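Local coordinates for RNA-binding protein RMD9, mitochondrial (Saccharomyces cerevisiae S288C, PDB 7A9X) that binds a dodecameric RNA motif in the 3'-UTRs of mitochondrial mRNAs and takes part in the processing or stability of these transcripts, at residues E92-Y95 and S96-S100; N104-R107 and V108-I112; S156-L160 and I161-S165. One frame throughout, in Å; residues are numbered along the deposited sequence.

Contact 1: E92-Y95 and S96-S100; sequences ELYY and SLRES
Leu93 and Leu97 meet one turn apart near the C-terminal end of helix 78-97. The carbonyl O of Leu93 accepts the N-H of Leu97 at 2.7 Å, and the N-H of Ser96 approaches the same oxygen in a weak second bond. On the same flank the two side chains touch lightly, Leu93 CB lying 4.2 Å from Leu97 CD1. Tyr94 continues the backbone pattern: its O takes the N-H of Arg98 at 2.9 Å. With CG anti to the backbone N (chi1 165°), the Tyr94 ring swings forward along the helix, and CB of Arg98 sits over one of its faces, 4.4 Å from CE1. Tyr95 meets the rest of that arginine. CG of Arg98 stands between the backbone N and the carbonyl carbon (chi1 58°), which turns the extended chain back past the Tyr95 carbonyl; NE gives Tyr95 O a weak bond of 3.4 Å. Tyr95 CD1 lies 3.7 Å above the centre of the guanidinium plane, the ring being turned 74° from it. The far ends are held by helix 151-161, through a salt bridge from Arg98 NH2 to Asp158 and a hydrogen bond from Tyr95 OH to Asp154. A type I turn from Leu97 to Ser100 then redirects the chain. Leu93 and Leu97 pack on helix 41-48, while Tyr95 and Arg98 tie this end to helix 151-161.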
ATOM      1  N   GLU A  92      -2.448 -16.827  21.801  1.00 94.77           N
ATOM      2  CA  GLU A  92      -2.443 -16.969  23.252  1.00104.25           C
ATOM      3  C   GLU A  92      -2.085 -18.392  23.661  1.00101.03           C
ATOM      4  O   GLU A  92      -1.291 -18.597  24.587  1.00101.25           O
ATOM      5  CB  GLU A  92      -3.806 -16.563  23.813  1.00113.98           C
ATOM      6  CG  GLU A  92      -4.296 -17.401  24.979  1.00124.60           C
ATOM      7  CD  GLU A  92      -5.747 -17.121  25.315  1.00132.07           C
ATOM      8  OE1 GLU A  92      -6.128 -15.934  25.380  1.00133.54           O
ATOM      9  OE2 GLU A  92      -6.512 -18.090  25.497  1.00136.44           O
ATOM     10  N   LEU A  93      -2.649 -19.389  22.974  1.00 97.36           N
ATOM     11  CA  LEU A  93      -2.316 -20.776  23.276  1.00 96.84           C
ATOM     12  C   LEU A  93      -0.867 -21.096  22.933  1.00102.30           C
ATOM     13  O   LEU A  93      -0.274 -21.994  23.539  1.00106.08           O
ATOM     14  CB  LEU A  93      -3.260 -21.716  22.525  1.00 92.30           C
ATOM     15  CG  LEU A  93      -4.725 -21.699  22.963  1.00 92.38           C
ATOM     16  CD1 LEU A  93      -5.582 -22.522  22.012  1.00 93.14           C
ATOM     17  CD2 LEU A  93      -4.854 -22.210  24.388  1.00 94.93           C
ATOM     18  N   TYR A  94      -0.284 -20.372  21.974  1.00106.20           N
ATOM     19  CA  TYR A  94       1.088 -20.648  21.561  1.00108.11           C
ATOM     20  C   TYR A  94       2.073 -20.425  22.702  1.00106.68           C
ATOM     21  O   TYR A  94       2.982 -21.237  22.915  1.00102.25           O
ATOM     22  CB  TYR A  94       1.456 -19.776  20.360  1.00104.69           C
ATOM     23  CG  TYR A  94       2.939 -19.729  20.079  1.00102.11           C
ATOM     24  CD1 TYR A  94       3.575 -20.781  19.435  1.00101.11           C
ATOM     25  CD2 TYR A  94       3.704 -18.631  20.456  1.00 99.34           C
ATOM     26  CE1 TYR A  94       4.931 -20.746  19.177  1.00101.34           C
ATOM     27  CE2 TYR A  94       5.061 -18.586  20.201  1.00 97.77           C
ATOM     28  CZ  TYR A  94       5.668 -19.645  19.561  1.00 99.50           C
ATOM     29  OH  TYR A  94       7.018 -19.602  19.305  1.00 97.96           O
ATOM     30  N   TYR A  95       1.914 -19.328  23.446  1.00105.41           N
ATOM     31  CA  TYR A  95       2.852 -19.023  24.521  1.00108.85           C
ATOM     32  C   TYR A  95       2.772 -20.050  25.643  1.00113.58           C
ATOM     33  O   TYR A  95       3.750 -20.243  26.375  1.00115.21           O
ATOM     34  CB  TYR A  95       2.594 -17.615  25.054  1.00106.87           C
ATOM     35  CG  TYR A  95       2.827 -16.539  24.020  1.00 99.94           C
ATOM     36  CD1 TYR A  95       4.102 -16.288  23.529  1.00 98.30           C
ATOM     37  CD2 TYR A  95       1.775 -15.772  23.532  1.00 93.59           C
ATOM     38  CE1 TYR A  95       4.325 -15.307  22.582  1.00 91.37           C
ATOM     39  CE2 TYR A  95       1.987 -14.787  22.581  1.00 86.03           C
ATOM     40  CZ  TYR A  95       3.265 -14.560  22.112  1.00 87.05           C
ATOM     41  OH  TYR A  95       3.488 -13.582  21.169  1.00 85.19           O
ATOM     42  N   SER A  96       1.628 -20.718  25.788  1.00112.42           N
ATOM     43  CA  SER A  96       1.482 -21.808  26.745  1.00109.77           C
ATOM     44  C   SER A  96       1.939 -23.140  26.161  1.00110.36           C
ATOM     45  O   SER A  96       2.552 -23.952  26.864  1.00115.32           O
ATOM     46  CB  SER A  96       0.024 -21.915  27.199  1.00108.50           C
ATOM     47  OG  SER A  96      -0.186 -23.091  27.965  1.00115.57           O
ATOM     48  N   LEU A  97       1.648 -23.383  24.882  1.00109.37           N
ATOM     49  CA  LEU A  97       1.950 -24.666  24.263  1.00107.59           C
ATOM     50  C   LEU A  97       3.389 -24.783  23.782  1.00109.24           C
ATOM     51  O   LEU A  97       3.807 -25.883  23.408  1.00112.74           O
ATOM     52  CB  LEU A  97       1.001 -24.919  23.094  1.00104.02           C
ATOM     53  CG  LEU A  97      -0.436 -25.275  23.468  1.00108.33           C
ATOM     54  CD1 LEU A  97      -1.281 -25.454  22.220  1.00105.51           C
ATOM     55  CD2 LEU A  97      -0.457 -26.532  24.319  1.00111.86           C
ATOM     56  N   ARG A  98       4.155 -23.690  23.770  1.00110.63           N
ATOM     57  CA  ARG A  98       5.551 -23.786  23.358  1.00113.50           C
ATOM     58  C   ARG A  98       6.400 -24.532  24.377  1.00125.76           C
ATOM     59  O   ARG A  98       7.499 -24.983  24.036  1.00133.67           O
ATOM     60  CB  ARG A  98       6.131 -22.393  23.104  1.00108.06           C
ATOM     61  CG  ARG A  98       6.063 -21.441  24.287  1.00107.29           C
ATOM     62  CD  ARG A  98       6.846 -20.172  23.987  1.00106.71           C
ATOM     63  NE  ARG A  98       6.625 -19.123  24.977  1.00116.67           N
ATOM     64  CZ  ARG A  98       7.204 -17.927  24.935  1.00124.01           C
ATOM     65  NH1 ARG A  98       6.946 -17.028  25.875  1.00127.41           N
ATOM     66  NH2 ARG A  98       8.042 -17.630  23.952  1.00125.59           N
ATOM     67  N   GLU A  99       5.919 -24.672  25.615  1.00128.40           N
ATOM     68  CA  GLU A  99       6.602 -25.491  26.607  1.00130.81           C
ATOM     69  C   GLU A  99       6.270 -26.971  26.464  1.00133.35           C
ATOM     70  O   GLU A  99       6.995 -27.812  27.006  1.00136.05           O
ATOM     71  CB  GLU A  99       6.241 -25.020  28.016  1.00132.04           C
ATOM     72  CG  GLU A  99       6.629 -23.582  28.303  1.00132.79           C
ATOM     73  CD  GLU A  99       8.129 -23.366  28.268  1.00138.00           C
ATOM     74  OE1 GLU A  99       8.877 -24.304  28.621  1.00143.35           O
ATOM     75  OE2 GLU A  99       8.560 -22.258  27.885  1.00137.04           O
ATOM     76  N   SER A 100       5.196 -27.300  25.754  1.00130.22           N
ATOM     77  CA  SER A 100       4.818 -28.691  25.575  1.00130.71           C
ATOM     78  C   SER A 100       5.727 -29.357  24.544  1.00128.67           C
ATOM     79  O   SER A 100       6.118 -28.727  23.555  1.00123.66           O
ATOM     80  CB  SER A 100       3.362 -28.794  25.130  1.00129.87           C
ATOM     81  OG  SER A 100       3.022 -30.130  24.805  1.00132.87           O
TER

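Contact 2: N104-R107 and V108-I112; sequences NAYR and VSRLI. With nucleotides of chain B.
Val108 and Asn104 meet at the N-capped start of helix 105-128, in this all-helical pentatricopeptide repeat protein. The N-cap is Asn104, whose OD1 accepts from Arg107 N at 2.9 Å, the donor standing well above the amide plane. Its backbone O receives a weak but nearly straight bond (170°) from Val108 N, and Val108 CG2 rests against that same oxygen. Ser109 grips the carbonyl of Ala105 twice: its N arrives at 2.9 Å and its OG at 2.7 Å, from opposite faces of the carbonyl plane. Ser109 OG also pairs with Ser167, joining this first turn to the loop before helix 168-180. Arg110 gives its N-H to Tyr106 O at 2.8 Å, and its side chain then runs alongside the tyrosine. Bends at chi2 (-91°) and chi3 fold it over the ring: CG makes a CH-pi contact 3.9 Å from the Tyr106 centroid, and the guanidinium, only 14° from parallel to the ring, lies with one face over the hydroxyl, Tyr106 OH standing 3.4 Å from its plane and toward its rim. Arg110 NH1 is bonded to Ser52, which probably helps to fix the guanidinium in this place. Leu111 N continues the helix by binding Arg107 O, while Arg107 itself reaches Asp48 through a salt bridge. The ring edge of Tyr106 turns to the RNA, its CE1 coming within 3.5 Å of C2 in the base of nucleotide A3 of chain B.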
ATOM      1  N   ASN A 104       4.568 -29.961  17.903  1.00100.29           N
ATOM      2  CA  ASN A 104       5.429 -30.374  16.806  1.00100.42           C
ATOM      3  C   ASN A 104       5.636 -29.234  15.806  1.00 98.04           C
ATOM      4  O   ASN A 104       5.048 -28.154  15.908  1.00 94.63           O
ATOM      5  CB  ASN A 104       4.838 -31.595  16.102  1.00105.33           C
ATOM      6  CG  ASN A 104       3.389 -31.389  15.690  1.00106.99           C
ATOM      7  OD1 ASN A 104       2.849 -30.291  15.808  1.00109.63           O
ATOM      8  ND2 ASN A 104       2.756 -32.448  15.197  1.00107.97           N
ATOM      9  N   ALA A 105       6.495 -29.499  14.818  1.00 97.60           N
ATOM     10  CA  ALA A 105       6.754 -28.508  13.780  1.00 90.50           C
ATOM     11  C   ALA A 105       5.511 -28.236  12.945  1.00 88.87           C
ATOM     12  O   ALA A 105       5.367 -27.144  12.385  1.00 87.52           O
ATOM     13  CB  ALA A 105       7.903 -28.974  12.886  1.00 78.16           C
ATOM     14  N   TYR A 106       4.606 -29.213  12.853  1.00 88.19           N
ATOM     15  CA  TYR A 106       3.381 -29.027  12.084  1.00 86.51           C
ATOM     16  C   TYR A 106       2.499 -27.950  12.703  1.00 92.20           C
ATOM     17  O   TYR A 106       2.025 -27.046  12.006  1.00 92.16           O
ATOM     18  CB  TYR A 106       2.627 -30.354  11.983  1.00 86.28           C
ATOM     19  CG  TYR A 106       1.347 -30.286  11.181  1.00 87.19           C
ATOM     20  CD1 TYR A 106       1.374 -30.344   9.794  1.00 85.33           C
ATOM     21  CD2 TYR A 106       0.112 -30.178  11.810  1.00 87.71           C
ATOM     22  CE1 TYR A 106       0.208 -30.288   9.055  1.00 85.92           C
ATOM     23  CE2 TYR A 106      -1.061 -30.120  11.077  1.00 88.15           C
ATOM     24  CZ  TYR A 106      -1.006 -30.176   9.700  1.00 89.64           C
ATOM     25  OH  TYR A 106      -2.168 -30.121   8.966  1.00 93.40           O
ATOM     26  N   ARG A 107       2.270 -28.029  14.017  1.00 96.00           N
ATOM     27  CA  ARG A 107       1.413 -27.051  14.681  1.00 95.89           C
ATOM     28  C   ARG A 107       1.994 -25.646  14.585  1.00 90.63           C
ATOM     29  O   ARG A 107       1.259 -24.678  14.355  1.00 87.67           O
ATOM     30  CB  ARG A 107       1.197 -27.447  16.140  1.00 96.54           C
ATOM     31  CG  ARG A 107       0.224 -28.600  16.323  1.00 99.35           C
ATOM     32  CD  ARG A 107       0.004 -28.923  17.790  1.00106.31           C
ATOM     33  NE  ARG A 107      -0.960 -30.005  17.966  1.00113.57           N
ATOM     34  CZ  ARG A 107      -0.639 -31.295  17.999  1.00119.96           C
ATOM     35  NH1 ARG A 107      -1.583 -32.210  18.160  1.00119.61           N
ATOM     36  NH2 ARG A 107       0.627 -31.670  17.869  1.00125.22           N
ATOM     37  N   VAL A 108       3.310 -25.513  14.761  1.00 84.37           N
ATOM     38  CA  VAL A 108       3.946 -24.207  14.630  1.00 79.16           C
ATOM     39  C   VAL A 108       3.826 -23.701  13.199  1.00 78.39           C
ATOM     40  O   VAL A 108       3.546 -22.519  12.963  1.00 73.66           O
ATOM     41  CB  VAL A 108       5.415 -24.280  15.084  1.00 79.51           C
ATOM     42  CG1 VAL A 108       6.089 -22.920  14.952  1.00 78.30           C
ATOM     43  CG2 VAL A 108       5.503 -24.780  16.517  1.00 83.01           C
ATOM     44  N   SER A 109       4.021 -24.589  12.222  1.00 81.58           N
ATOM     45  CA  SER A 109       3.947 -24.190  10.821  1.00 77.48           C
ATOM     46  C   SER A 109       2.540 -23.748  10.440  1.00 75.06           C
ATOM     47  O   SER A 109       2.369 -22.771   9.701  1.00 69.11           O
ATOM     48  CB  SER A 109       4.407 -25.341   9.927  1.00 79.52           C
ATOM     49  OG  SER A 109       5.753 -25.691  10.200  1.00 80.15           O
ATOM     50  N   ARG A 110       1.520 -24.457  10.930  1.00 76.76           N
ATOM     51  CA  ARG A 110       0.144 -24.056  10.654  1.00 73.42           C
ATOM     52  C   ARG A 110      -0.170 -22.696  11.263  1.00 75.82           C
ATOM     53  O   ARG A 110      -0.945 -21.922  10.690  1.00 74.95           O
ATOM     54  CB  ARG A 110      -0.826 -25.114  11.180  1.00 79.42           C
ATOM     55  CG  ARG A 110      -0.695 -26.475  10.504  1.00 83.01           C
ATOM     56  CD  ARG A 110      -1.607 -26.602   9.294  1.00 83.15           C
ATOM     57  NE  ARG A 110      -2.995 -26.850   9.679  1.00 89.65           N
ATOM     58  CZ  ARG A 110      -3.993 -27.018   8.816  1.00 91.68           C
ATOM     59  NH1 ARG A 110      -5.225 -27.239   9.256  1.00 89.67           N
ATOM     60  NH2 ARG A 110      -3.762 -26.963   7.510  1.00 90.31           N
ATOM     61  N   LEU A 111       0.428 -22.384  12.417  1.00 76.78           N
ATOM     62  CA  LEU A 111       0.223 -21.073  13.024  1.00 74.84           C
ATOM     63  C   LEU A 111       0.892 -19.974  12.209  1.00 72.56           C
ATOM     64  O   LEU A 111       0.303 -18.908  11.995  1.00 66.76           O
ATOM     65  CB  LEU A 111       0.750 -21.066  14.458  1.00 72.59           C
ATOM     66  CG  LEU A 111       0.592 -19.741  15.205  1.00 75.37           C
ATOM     67  CD1 LEU A 111      -0.879 -19.370  15.316  1.00 68.70           C
ATOM     68  CD2 LEU A 111       1.231 -19.822  16.579  1.00 78.40           C
ATOM     69  N   ILE A 112       2.125 -20.215  11.750  1.00 71.38           N
ATOM     70  CA  ILE A 112       2.830 -19.219  10.947  1.00 65.10           C
ATOM     71  C   ILE A 112       2.064 -18.930   9.662  1.00 67.39           C
ATOM     72  O   ILE A 112       1.897 -17.769   9.269  1.00 66.72           O
ATOM     73  CB  ILE A 112       4.268 -19.686  10.651  1.00 72.78           C
ATOM     74  CG1 ILE A 112       5.066 -19.837  11.947  1.00 72.32           C
ATOM     75  CG2 ILE A 112       4.955 -18.712   9.714  1.00 64.84           C
ATOM     76  CD1 ILE A 112       6.480 -20.333  11.730  1.00 67.54           C
TER
ATOM     77  P     A B   3       3.730 -27.042  -2.135  1.00 72.48           P
ATOM     78  OP1   A B   3       3.544 -26.080  -3.252  1.00 71.14           O
ATOM     79  OP2   A B   3       5.016 -27.072  -1.393  1.00 78.11           O
ATOM     80  O5'   A B   3       2.569 -26.784  -1.079  1.00 74.74           O
ATOM     81  C5'   A B   3       1.213 -26.713  -1.487  1.00 71.43           C
ATOM     82  C4'   A B   3       0.291 -26.706  -0.296  1.00 71.56           C
ATOM     83  O4'   A B   3       0.443 -27.945   0.441  1.00 73.34           O
ATOM     84  C3'   A B   3       0.557 -25.621   0.736  1.00 71.50           C
ATOM     85  O3'   A B   3      -0.026 -24.379   0.374  1.00 69.80           O
ATOM     86  C2'   A B   3      -0.018 -26.223   2.013  1.00 75.59           C
ATOM     87  O2'   A B   3      -1.430 -26.072   2.050  1.00 77.29           O
ATOM     88  C1'   A B   3       0.304 -27.707   1.824  1.00 76.48           C
ATOM     89  N9    A B   3       1.557 -28.100   2.494  1.00 82.62           N
ATOM     90  C8    A B   3       2.829 -28.092   1.974  1.00 83.25           C
ATOM     91  N7    A B   3       3.747 -28.502   2.815  1.00 83.33           N
ATOM     92  C5    A B   3       3.032 -28.801   3.966  1.00 84.40           C
ATOM     93  C6    A B   3       3.425 -29.284   5.227  1.00 84.63           C
ATOM     94  N6    A B   3       4.689 -29.562   5.552  1.00 79.18           N
ATOM     95  N1    A B   3       2.462 -29.474   6.157  1.00 91.03           N
ATOM     96  C2    A B   3       1.194 -29.195   5.833  1.00 92.96           C
ATOM     97  N3    A B   3       0.700 -28.738   4.684  1.00 90.98           N
ATOM     98  C4    A B   3       1.682 -28.558   3.784  1.00 86.63           C
TER

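Contact 3: S156-L160 and I161-S165; sequences SDDIL and IGKVS
Asp158 and Lys163 cross slantwise where helix 151-161 gives way to a loop. The extended lysine chain passes the aspartate with its methylene groups: CD of Lys163 lies 3.8 Å from OD1 of Asp158, and the ammonium NZ stays 4.2 Å from that oxygen, too far for a salt bridge. The opposite charges probably still attract, but the carboxylate's firmer partner is Arg98, which forms a salt bridge with Asp158 OD2 from just after helix 78-97. That leaves the lysine as an aliphatic flank to the aspartate.

Ile159 and Val164 are set at about a right angle, CG1 of the isoleucine abutting CG2 of the valine at 3.8 Å. This methyl also reaches CB of Asp158, at 3.9 Å. Val164 CG2 lies between its own backbone N and carbonyl carbon, and from there it faces back to the last helical turn and touches both residues. The buried valine thus folds the loop against the helix it has just left, while Val164 also packs on Phe103 and on Val108 of helix 105-128. At the exposed edge, Ile161 lays CB and CG1 beside the carbonyl O of Asp157, which accepts Ile161 N at 2.9 Å.

The side chains are brought round by the backbone. The carbonyl O of Asp158 is gripped by two N-H groups: Lys163 N comes in the carbonyl plane at 2.8 Å, whereas Gly162 N stands above it at 2.9 Å. Gly162 has a positive phi of 122°, and with it the chain departs from the helix. That glycine at C-prime, together with the Lys163 N to Asp158 O bond spanning the turn, is characteristic of a Schellman motif ending a helix.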
ATOM      1  N   SER A 156       9.683 -16.453  15.414  1.00 86.58           N
ATOM      2  CA  SER A 156      11.004 -16.529  14.798  1.00 92.27           C
ATOM      3  C   SER A 156      12.100 -16.619  15.852  1.00 97.29           C
ATOM      4  O   SER A 156      13.083 -17.348  15.677  1.00101.48           O
ATOM      5  CB  SER A 156      11.235 -15.319  13.896  1.00 93.95           C
ATOM      6  OG  SER A 156      11.558 -14.172  14.664  1.00102.29           O
ATOM      7  N   ASP A 157      11.947 -15.887  16.957  1.00 96.54           N
ATOM      8  CA  ASP A 157      12.960 -15.921  18.008  1.00100.17           C
ATOM      9  C   ASP A 157      12.934 -17.245  18.762  1.00102.08           C
ATOM     10  O   ASP A 157      13.986 -17.755  19.166  1.00105.42           O
ATOM     11  CB  ASP A 157      12.760 -14.748  18.967  1.00 99.21           C
ATOM     12  CG  ASP A 157      12.987 -13.404  18.300  1.00100.24           C
ATOM     13  OD1 ASP A 157      13.394 -13.386  17.119  1.00101.50           O
ATOM     14  OD2 ASP A 157      12.755 -12.366  18.953  1.00102.53           O
ATOM     15  N   ASP A 158      11.744 -17.818  18.962  1.00 98.41           N
ATOM     16  CA  ASP A 158      11.653 -19.117  19.621  1.00101.60           C
ATOM     17  C   ASP A 158      12.262 -20.225  18.772  1.00 99.86           C
ATOM     18  O   ASP A 158      12.771 -21.211  19.316  1.00 96.18           O
ATOM     19  CB  ASP A 158      10.197 -19.440  19.948  1.00108.21           C
ATOM     20  CG  ASP A 158       9.673 -18.635  21.119  1.00119.71           C
ATOM     21  OD1 ASP A 158      10.445 -17.831  21.682  1.00125.74           O
ATOM     22  OD2 ASP A 158       8.491 -18.811  21.481  1.00123.22           O
ATOM     23  N   ILE A 159      12.217 -20.084  17.447  1.00 97.74           N
ATOM     24  CA  ILE A 159      12.853 -21.059  16.569  1.00 97.93           C
ATOM     25  C   ILE A 159      14.364 -20.869  16.559  1.00102.37           C
ATOM     26  O   ILE A 159      15.122 -21.844  16.607  1.00109.00           O
ATOM     27  CB  ILE A 159      12.261 -20.962  15.152  1.00 95.32           C
ATOM     28  CG1 ILE A 159      10.760 -21.257  15.177  1.00 91.97           C
ATOM     29  CG2 ILE A 159      12.977 -21.916  14.209  1.00 96.59           C
ATOM     30  CD1 ILE A 159      10.074 -21.007  13.857  1.00 84.08           C
ATOM     31  N   LEU A 160      14.827 -19.617  16.497  1.00 99.39           N
ATOM     32  CA  LEU A 160      16.262 -19.362  16.511  1.00 99.16           C
ATOM     33  C   LEU A 160      16.892 -19.732  17.846  1.00106.85           C
ATOM     34  O   LEU A 160      18.098 -19.998  17.899  1.00112.65           O
ATOM     35  CB  LEU A 160      16.540 -17.893  16.183  1.00 95.39           C
ATOM     36  CG  LEU A 160      16.151 -17.415  14.780  1.00 89.70           C
ATOM     37  CD1 LEU A 160      16.545 -15.959  14.579  1.00 94.02           C
ATOM     38  CD2 LEU A 160      16.771 -18.293  13.704  1.00 83.63           C
ATOM     39  N   ILE A 161      16.108 -19.759  18.920  1.00109.19           N
ATOM     40  CA  ILE A 161      16.594 -20.221  20.216  1.00116.93           C
ATOM     41  C   ILE A 161      16.482 -21.735  20.339  1.00114.94           C
ATOM     42  O   ILE A 161      17.415 -22.396  20.802  1.00121.32           O
ATOM     43  CB  ILE A 161      15.829 -19.497  21.343  1.00123.73           C
ATOM     44  CG1 ILE A 161      16.262 -18.031  21.420  1.00126.88           C
ATOM     45  CG2 ILE A 161      16.035 -20.196  22.679  1.00130.71           C
ATOM     46  CD1 ILE A 161      15.560 -17.239  22.499  1.00130.24           C
ATOM     47  N   GLY A 162      15.354 -22.306  19.918  1.00108.18           N
ATOM     48  CA  GLY A 162      15.196 -23.748  19.919  1.00103.35           C
ATOM     49  C   GLY A 162      14.024 -24.245  20.739  1.00108.60           C
ATOM     50  O   GLY A 162      13.918 -25.445  21.017  1.00112.95           O
ATOM     51  N   LYS A 163      13.138 -23.328  21.134  1.00107.30           N
ATOM     52  CA  LYS A 163      11.973 -23.717  21.923  1.00106.64           C
ATOM     53  C   LYS A 163      11.010 -24.561  21.100  1.00102.16           C
ATOM     54  O   LYS A 163      10.503 -25.584  21.575  1.00 98.46           O
ATOM     55  CB  LYS A 163      11.263 -22.480  22.469  1.00109.22           C
ATOM     56  CG  LYS A 163      11.981 -21.788  23.610  1.00122.41           C
ATOM     57  CD  LYS A 163      11.148 -20.628  24.128  1.00132.68           C
ATOM     58  CE  LYS A 163      11.803 -19.941  25.315  1.00142.11           C
ATOM     59  NZ  LYS A 163      10.997 -18.771  25.770  1.00142.73           N
ATOM     60  N   VAL A 164      10.745 -24.148  19.862  1.00102.69           N
ATOM     61  CA  VAL A 164       9.803 -24.834  18.989  1.00101.70           C
ATOM     62  C   VAL A 164      10.496 -25.155  17.675  1.00 99.54           C
ATOM     63  O   VAL A 164      11.455 -24.488  17.274  1.00 94.58           O
ATOM     64  CB  VAL A 164       8.530 -23.995  18.745  1.00101.85           C
ATOM     65  CG1 VAL A 164       7.740 -23.838  20.035  1.00103.99           C
ATOM     66  CG2 VAL A 164       8.894 -22.632  18.174  1.00101.00           C
ATOM     67  N   SER A 165      10.008 -26.193  17.009  1.00104.42           N
ATOM     68  CA  SER A 165      10.519 -26.613  15.714  1.00108.58           C
ATOM     69  C   SER A 165       9.585 -26.155  14.602  1.00109.74           C
ATOM     70  O   SER A 165       8.415 -25.840  14.829  1.00112.57           O
ATOM     71  CB  SER A 165      10.687 -28.133  15.664  1.00115.24           C
ATOM     72  OG  SER A 165      11.002 -28.567  14.355  1.00120.65           O
TER

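The three contacts lie in series along the chain yet cluster in space, each centre about 12 Å from the other two. Asp158 of contact 3 is the polar junction with contact 1: OD2 lies 2.8 Å from Arg98 NH2 and 2.7 Å from Tyr94 OH, the latter probably a weak hydrogen bond. Apolar packing completes the cluster, with Tyr94 CB 3.8 Å from Leu111 CD2 between contacts 1 and 2, and Val108 CG2 3.8 Å from Val164 CB between contacts 2 and 3. Contact 2 touches the RNA itself; the nearest atoms of contacts 3 and 1 are about 11 Å and 16 Å from the nucleic acid, so neither reaches the RNA.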